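Side-chain contacts in SusD superfamily protein (Bacteroides vulgatus, PDB 3MYV), which probably binds polysaccharide at the outer membrane, as a member of the SusD family of saccharide-binding proteins: residues 409-414 with 419-424; 37-42 with 58-63; 386-391 with 395-400. All coordinates share one frame; numbering follows the deposited sequence.

Contact 1: 409-414 with 419-424; sequences VRKGGY and VDEEVD
Arg410 NH1 is held by two partners: it donates to Asp420 O at 2.8 Å and to a water at 3.0 Å. The carbonyl bond lies on a lone pair in the carbonyl plane, but Asp420 O sits 18° out of the guanidinium plane and the bond is bent, with 143° at the hydrogen. The same water accepts from Asp420 N and donates to Asp420 OD2, at 2.6 Å. It thus ties the guanidinium to the carboxylate without direct contact between the charges. Val419 CG2 covers one face of the guanidinium, 3.4 Å from NH1. The Arg410 chain, bent at chi2 and chi3, passes Asp420 O and brings the guanidinium up against Val419. NE and NH2 bond to the carbonyls of Gly45, Met43 and Tyr61, in the N-terminal part of the chain. Arg410 N also donates to Glu421 O at 2.9 Å, nearly straight. This bond sits beside the antiparallel, non-hydrogen-bonded pair of Val409 and Glu422 in a two-stranded ribbon. On the exposed side, Lys411 CB rests against Glu421 CD at 3.8 Å, the two side chains crossing at about a right angle. A second water accepts from Gly412 N and donates to Glu421 OE2. The buried arginine therefore spends its N-H groups largely on backbone carbonyls and water. Its charge is probably offset by the carbonyl dipoles, with Asp420 acting through the water.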
# COMPACT_ATOMS: atom_id res chain seq x y z
N VAL A 409 10.06 3.28 16.77
CA VAL A 409 10.31 4.25 17.83
C VAL A 409 9.73 5.61 17.43
O VAL A 409 10.10 6.18 16.40
CB VAL A 409 11.81 4.38 18.14
CG1 VAL A 409 12.03 5.45 19.21
CG2 VAL A 409 12.39 3.02 18.57
N ARG A 410 8.80 6.08 18.24
CA ARG A 410 8.02 7.28 17.98
C ARG A 410 8.03 8.10 19.26
O ARG A 410 7.11 8.04 20.07
CB ARG A 410 6.58 6.90 17.58
CG ARG A 410 6.55 5.80 16.51
CD ARG A 410 5.37 4.85 16.63
NE ARG A 410 4.20 5.40 15.97
CZ ARG A 410 3.00 5.59 16.50
NH1 ARG A 410 2.73 5.23 17.74
NH2 ARG A 410 2.05 6.11 15.75
N LYS A 411 9.10 8.86 19.43
CA LYS A 411 9.27 9.66 20.63
C LYS A 411 10.06 10.93 20.36
O LYS A 411 10.76 11.05 19.33
CB LYS A 411 9.90 8.81 21.74
CG LYS A 411 11.34 8.40 21.53
CD LYS A 411 11.79 7.48 22.66
CE LYS A 411 13.24 7.01 22.45
NZ LYS A 411 13.78 6.23 23.60
N GLY A 412 9.92 11.89 21.26
CA GLY A 412 10.56 13.19 21.10
C GLY A 412 10.01 13.98 19.93
O GLY A 412 8.85 13.82 19.54
N GLY A 413 10.86 14.86 19.40
CA GLY A 413 10.49 15.73 18.30
C GLY A 413 9.29 16.58 18.64
O GLY A 413 9.24 17.23 19.68
N TYR A 414 8.29 16.56 17.76
CA TYR A 414 7.02 17.19 18.03
C TYR A 414 5.87 16.17 18.02
O TYR A 414 4.73 16.48 17.68
CB TYR A 414 6.79 18.35 17.06
CG TYR A 414 7.08 18.14 15.58
CD1 TYR A 414 6.13 17.55 14.73
CD2 TYR A 414 8.27 18.60 15.00
CE1 TYR A 414 6.38 17.39 13.38
CE2 TYR A 414 8.52 18.46 13.65
CZ TYR A 414 7.57 17.85 12.83
OH TYR A 414 7.82 17.72 11.49
N VAL A 419 1.39 9.45 22.64
CA VAL A 419 1.70 8.55 21.52
C VAL A 419 2.32 7.26 22.07
O VAL A 419 3.02 7.28 23.10
CB VAL A 419 2.63 9.19 20.48
CG1 VAL A 419 4.01 9.51 21.08
CG2 VAL A 419 2.74 8.28 19.23
N ASP A 420 2.04 6.14 21.42
CA ASP A 420 2.71 4.87 21.76
C ASP A 420 4.14 4.93 21.24
O ASP A 420 4.39 4.93 20.03
CB ASP A 420 1.97 3.67 21.17
CG ASP A 420 0.60 3.47 21.78
OD1 ASP A 420 0.50 3.05 22.95
OD2 ASP A 420 -0.37 3.76 21.09
N GLU A 421 5.10 4.99 22.16
CA GLU A 421 6.48 5.30 21.79
C GLU A 421 7.27 4.14 21.21
O GLU A 421 8.28 4.35 20.53
CB GLU A 421 7.23 5.87 23.00
CG GLU A 421 6.70 7.20 23.48
CD GLU A 421 7.56 7.85 24.54
OE1 GLU A 421 8.47 7.20 25.09
OE2 GLU A 421 7.33 9.03 24.82
N GLU A 422 6.86 2.91 21.52
CA GLU A 422 7.48 1.73 20.94
C GLU A 422 6.40 0.78 20.49
O GLU A 422 5.53 0.39 21.28
CB GLU A 422 8.41 1.04 21.95
CG GLU A 422 9.58 1.91 22.33
CD GLU A 422 10.67 1.19 23.10
OE1 GLU A 422 10.42 0.11 23.67
OE2 GLU A 422 11.80 1.72 23.14
N VAL A 423 6.40 0.45 19.20
CA VAL A 423 5.41 -0.47 18.63
C VAL A 423 6.16 -1.60 17.92
O VAL A 423 7.06 -1.36 17.11
CB VAL A 423 4.49 0.25 17.65
CG1 VAL A 423 3.62 -0.76 16.86
CG2 VAL A 423 3.63 1.27 18.42
N ASP A 424 5.79 -2.84 18.23
CA ASP A 424 6.37 -3.99 17.55
C ASP A 424 5.28 -5.00 17.35
O ASP A 424 4.12 -4.73 17.66
CB ASP A 424 7.57 -4.55 18.35
CG ASP A 424 7.19 -5.17 19.64
OD1 ASP A 424 6.00 -5.47 19.90
OD2 ASP A 424 8.13 -5.37 20.43
O HOH W 1 0.26 5.65 19.37
O HOH W 2 7.37 11.32 23.00

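Contact 2: 37-42 with 58-63; sequences MFAYGD and NTCYMF
Cys60 SG points from one short helix at Tyr40 on another, a sulfur-aromatic contact between helices 56-61 and 36-43. Both segments belong to the N-terminal starch-binding family region of this SusD-type protein. The sulfur stands obliquely to the Tyr40 ring. It lies 5.2 Å from the centroid and 62° off the ring normal. The cysteine CB is directed at the other helix. Tyr40 CB is directed away from the 58-63 segment, and it is the near rim of its ring, at CD2, that comes to Cys60 SG (4.1 Å). Tyr40 has its CG anti to the backbone N (chi1 -167°), which carries the ring away from its own helix toward Leu75, Leu432 and Cys127. The sulfur also reaches the helix backbone, with SG 3.9 Å from Tyr40 CA. Ala39 CB also comes near the sulfur, at 4.5 Å from Cys60 SG. No hydrogen bond joins the two segments, and the shared surface is small. All three touching residues are buried. Lys44 adds a further link: it makes cation-pi contacts with the rings of Tyr40 and Phe63 and bonds to Cys60 O. Helix 56-61 ends in a Schellman motif, with Phe63 as the C-prime residue at positive phi. Phe63 N bonds to Cys60 O. Cys60 CB itself rests 3.9 Å from Ala39 O.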
# COMPACT_ATOMS: atom_id res chain seq x y z
N MSE A 37 -5.98 3.75 3.70
CA MSE A 37 -4.85 2.78 3.63
C MSE A 37 -3.51 3.49 3.90
O MSE A 37 -2.62 2.94 4.56
CB MSE A 37 -4.78 2.09 2.26
CG MSE A 37 -5.23 0.66 2.15
SE MSE A 37 -4.94 -0.60 3.56
CE MSE A 37 -3.30 -0.08 4.35
N PHE A 38 -3.40 4.72 3.44
CA PHE A 38 -2.19 5.49 3.54
C PHE A 38 -2.05 6.05 4.92
O PHE A 38 -0.97 6.03 5.49
CB PHE A 38 -2.15 6.57 2.47
CG PHE A 38 -2.28 6.01 1.08
CD1 PHE A 38 -1.23 5.31 0.51
CD2 PHE A 38 -3.45 6.13 0.37
CE1 PHE A 38 -1.36 4.75 -0.74
CE2 PHE A 38 -3.59 5.59 -0.89
CZ PHE A 38 -2.55 4.90 -1.45
N ALA A 39 -3.16 6.54 5.49
CA ALA A 39 -3.16 6.98 6.88
C ALA A 39 -2.64 5.85 7.76
O ALA A 39 -1.84 6.06 8.67
CB ALA A 39 -4.55 7.40 7.30
N TYR A 40 -3.10 4.65 7.47
CA TYR A 40 -2.79 3.49 8.28
C TYR A 40 -1.30 3.15 8.19
O TYR A 40 -0.61 3.06 9.21
CB TYR A 40 -3.66 2.31 7.81
CG TYR A 40 -3.67 1.13 8.74
CD1 TYR A 40 -2.65 0.19 8.71
CD2 TYR A 40 -4.70 0.96 9.67
CE1 TYR A 40 -2.65 -0.92 9.58
CE2 TYR A 40 -4.70 -0.12 10.55
CZ TYR A 40 -3.67 -1.05 10.49
OH TYR A 40 -3.68 -2.11 11.37
N GLY A 41 -0.81 3.02 6.97
CA GLY A 41 0.60 2.69 6.73
C GLY A 41 1.64 3.73 7.15
O GLY A 41 2.75 3.37 7.51
N ASP A 42 1.30 5.01 7.04
CA ASP A 42 2.24 6.09 7.37
C ASP A 42 2.12 6.56 8.82
O ASP A 42 3.13 6.76 9.50
CB ASP A 42 2.03 7.27 6.43
CG ASP A 42 2.59 7.01 5.04
OD1 ASP A 42 3.81 6.95 4.93
OD2 ASP A 42 1.80 6.88 4.07
N ASN A 58 -5.37 10.80 12.91
CA ASN A 58 -5.20 10.90 14.35
C ASN A 58 -5.42 9.55 15.07
O ASN A 58 -4.57 9.12 15.85
CB ASN A 58 -6.10 11.99 14.90
CG ASN A 58 -5.85 12.25 16.36
OD1 ASN A 58 -6.40 11.58 17.20
ND2 ASN A 58 -5.02 13.23 16.65
N THR A 59 -6.53 8.88 14.76
CA THR A 59 -6.87 7.61 15.40
C THR A 59 -5.86 6.54 14.97
O THR A 59 -5.43 5.77 15.79
CB THR A 59 -8.32 7.21 15.11
OG1 THR A 59 -8.54 7.05 13.69
CG2 THR A 59 -9.32 8.29 15.70
N CYS A 60 -5.42 6.53 13.70
CA CYS A 60 -4.32 5.61 13.32
C CYS A 60 -3.03 5.90 14.09
O CYS A 60 -2.40 5.00 14.66
CB CYS A 60 -4.07 5.63 11.81
SG CYS A 60 -5.40 4.83 10.85
N TYR A 61 -2.63 7.17 14.12
CA TYR A 61 -1.41 7.55 14.84
C TYR A 61 -1.46 7.15 16.31
O TYR A 61 -0.47 6.65 16.87
CB TYR A 61 -1.24 9.06 14.70
CG TYR A 61 -0.15 9.67 15.52
CD1 TYR A 61 1.18 9.50 15.17
CD2 TYR A 61 -0.45 10.53 16.57
CE1 TYR A 61 2.21 10.12 15.91
CE2 TYR A 61 0.56 11.15 17.31
CZ TYR A 61 1.88 10.94 16.97
OH TYR A 61 2.85 11.55 17.71
N MSE A 62 -2.61 7.37 16.92
CA MSE A 62 -2.81 7.10 18.34
C MSE A 62 -3.23 5.65 18.63
O MSE A 62 -3.51 5.30 19.78
CB MSE A 62 -3.85 8.07 18.90
CG MSE A 62 -3.44 9.54 18.84
SE MSE A 62 -1.87 9.96 19.86
CE MSE A 62 -2.52 9.66 21.70
N PHE A 63 -3.26 4.79 17.60
CA PHE A 63 -3.79 3.41 17.75
C PHE A 63 -5.10 3.38 18.55
O PHE A 63 -5.34 2.49 19.35
CB PHE A 63 -2.75 2.44 18.33
CG PHE A 63 -1.60 2.15 17.39
CD1 PHE A 63 -0.66 3.15 17.09
CD2 PHE A 63 -1.46 0.90 16.78
CE1 PHE A 63 0.41 2.90 16.17
CE2 PHE A 63 -0.39 0.62 15.88
CZ PHE A 63 0.54 1.63 15.57

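Contact 3: 386-391 with 395-400; sequences ERSKEL and GHRFFD. With EDO (1,2-ethanediol), chain I.
Arg387 and Asp400 form a salt bridge, with NH1 at 3.0 Å from OD2. As a hydrogen bond it is weak, for the angle at the hydrogen is only 123°. The carboxylate does not lie flat against the guanidinium. Their planes are 66° apart, and Asp400 OD1 stands over one guanidinium face. The chain of Arg387 runs extended from CG to NE, which carries its charged end across to helix 397-403. Each charge has a stronger partner outside the pair: Arg387 NE bonds to Glu343, and Asp400 OD1 to Arg403. These linked charges probably steady one another within the buried interface. A water bridges the turn, donating to Leu391 O and accepting from His396 N at 2.8 Å. Farther out, the packing centres on His396. Leu391 CD1 sits over the middle of the imidazole, 3.8 Å from the centroid and 11° off the normal, a clear CH-pi contact. Leu391 CB reaches the ring at CD2, 3.7 Å away. Over the opposite face lies O1 of a 1,2-ethanediol, probably from the crystallisation liquor. The diol molecule is hydrogen-bonded to Tyr33, Arg126 and Arg198. On another side Ser388 CB lies over the Arg397 guanidinium, offset toward its rim and 3.8 Å from NH1. The two polar ends are engaged separately, Ser388 OG by Asp47 and Arg397 NE by Asp46. Gly395 takes up positive phi in the turn between the helices. Two consecutive helices, 380-391 and 397-403, thus meet at a sharp turn of the chain and pack against helices 189-202 and 334-348 in the largely helical SusD-type fold.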
# COMPACT_ATOMS: atom_id res chain seq x y z
N GLU A 386 16.27 3.32 3.16
CA GLU A 386 16.01 3.79 1.79
C GLU A 386 14.51 3.79 1.49
O GLU A 386 13.98 4.74 0.89
CB GLU A 386 16.79 3.00 0.74
CG GLU A 386 16.95 3.75 -0.60
CD GLU A 386 17.66 5.09 -0.47
OE1 GLU A 386 18.45 5.27 0.48
OE2 GLU A 386 17.44 5.95 -1.33
N ARG A 387 13.81 2.74 1.95
CA ARG A 387 12.36 2.68 1.87
C ARG A 387 11.71 3.85 2.60
O ARG A 387 10.78 4.44 2.08
CB ARG A 387 11.81 1.38 2.45
CG ARG A 387 12.03 0.14 1.60
CD ARG A 387 11.59 -1.10 2.39
NE ARG A 387 11.37 -2.26 1.53
CZ ARG A 387 10.28 -2.46 0.78
NH1 ARG A 387 9.26 -1.59 0.78
NH2 ARG A 387 10.21 -3.54 0.02
N SER A 388 12.20 4.16 3.80
CA SER A 388 11.71 5.30 4.56
C SER A 388 11.74 6.58 3.71
O SER A 388 10.75 7.32 3.61
CB SER A 388 12.56 5.51 5.79
OG SER A 388 12.24 6.71 6.43
N LYS A 389 12.91 6.84 3.11
CA LYS A 389 13.14 8.02 2.29
C LYS A 389 12.23 8.07 1.07
O LYS A 389 11.60 9.09 0.77
CB LYS A 389 14.60 8.06 1.80
CG LYS A 389 15.66 8.34 2.87
CD LYS A 389 17.06 8.36 2.27
CE LYS A 389 18.13 8.28 3.38
NZ LYS A 389 19.52 8.67 2.93
N GLU A 390 12.18 6.94 0.38
CA GLU A 390 11.52 6.88 -0.92
C GLU A 390 10.00 6.82 -0.85
O GLU A 390 9.33 7.40 -1.68
CB GLU A 390 12.00 5.64 -1.68
CG GLU A 390 11.47 5.54 -3.11
CD GLU A 390 11.91 6.71 -3.99
OE1 GLU A 390 13.13 7.06 -3.98
OE2 GLU A 390 11.04 7.29 -4.70
N LEU A 391 9.47 6.11 0.14
CA LEU A 391 8.05 5.71 0.11
C LEU A 391 7.20 6.43 1.17
O LEU A 391 6.04 6.05 1.39
CB LEU A 391 7.93 4.18 0.26
CG LEU A 391 8.60 3.35 -0.85
CD1 LEU A 391 8.60 1.83 -0.50
CD2 LEU A 391 7.89 3.57 -2.18
N GLY A 395 2.20 4.73 2.30
CA GLY A 395 1.50 3.71 3.09
C GLY A 395 2.30 2.47 3.42
O GLY A 395 1.71 1.40 3.64
N HIS A 396 3.64 2.57 3.43
CA HIS A 396 4.50 1.39 3.62
C HIS A 396 5.15 1.27 4.99
O HIS A 396 5.35 0.16 5.48
CB HIS A 396 5.65 1.37 2.60
CG HIS A 396 5.22 1.22 1.18
ND1 HIS A 396 5.13 -0.00 0.55
CD2 HIS A 396 4.87 2.16 0.26
CE1 HIS A 396 4.75 0.19 -0.70
NE2 HIS A 396 4.59 1.49 -0.91
N ARG A 397 5.58 2.40 5.57
CA ARG A 397 6.53 2.38 6.69
C ARG A 397 6.16 1.48 7.86
O ARG A 397 7.00 0.68 8.33
CB ARG A 397 6.83 3.80 7.19
CG ARG A 397 7.92 3.88 8.27
CD ARG A 397 9.33 3.49 7.76
NE ARG A 397 10.34 3.84 8.76
CZ ARG A 397 11.58 3.33 8.83
NH1 ARG A 397 11.98 2.43 7.97
NH2 ARG A 397 12.40 3.75 9.78
N PHE A 398 4.93 1.61 8.36
CA PHE A 398 4.49 0.74 9.43
C PHE A 398 4.67 -0.73 9.10
O PHE A 398 5.24 -1.47 9.90
CB PHE A 398 3.03 1.05 9.85
CG PHE A 398 2.40 0.03 10.77
CD1 PHE A 398 2.74 -0.03 12.13
CD2 PHE A 398 1.38 -0.81 10.30
CE1 PHE A 398 2.11 -0.95 12.96
CE2 PHE A 398 0.76 -1.70 11.15
CZ PHE A 398 1.13 -1.77 12.48
N PHE A 399 4.19 -1.14 7.94
CA PHE A 399 4.22 -2.54 7.53
C PHE A 399 5.65 -3.03 7.32
O PHE A 399 6.01 -4.15 7.70
CB PHE A 399 3.43 -2.74 6.24
CG PHE A 399 1.97 -2.45 6.35
CD1 PHE A 399 1.17 -3.17 7.22
CD2 PHE A 399 1.39 -1.47 5.55
CE1 PHE A 399 -0.20 -2.91 7.28
CE2 PHE A 399 0.04 -1.22 5.62
CZ PHE A 399 -0.75 -1.94 6.48
N ASP A 400 6.50 -2.17 6.76
CA ASP A 400 7.88 -2.55 6.46
C ASP A 400 8.71 -2.77 7.73
O ASP A 400 9.52 -3.68 7.79
CB ASP A 400 8.56 -1.52 5.55
CG ASP A 400 8.05 -1.59 4.10
OD1 ASP A 400 7.47 -2.61 3.65
OD2 ASP A 400 8.23 -0.60 3.38
C1 EDO I . -0.32 1.02 -0.19
O1 EDO I . 0.61 0.68 0.82
C2 EDO I . -0.10 0.17 -1.45
O2 EDO I . -0.77 -1.13 -1.35
O HOH W 3 5.17 4.88 3.90

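How the contacts relate
Contacts 2 and 3 are buried, whereas contact 1 is only partly so and lies farthest from the centre of the chain. Contact 1 ties the two sides of a short ribbon together through an arginine, backbone carbonyls and waters. Contact 2 is apolar, sulfur against ring, and contact 3 combines a buried salt bridge with a leucine on a histidine face. The three touch one another. Val419 CG2 of contact 1 packs on the Tyr61 ring of segment 58-63. Segment 37-42 meets 395-400 through Gly41 O and Phe398 N, a probable hydrogen bond, and through Tyr40 against Phe399. Contacts 1 and 3 meet more lightly, at Val423 and Phe398.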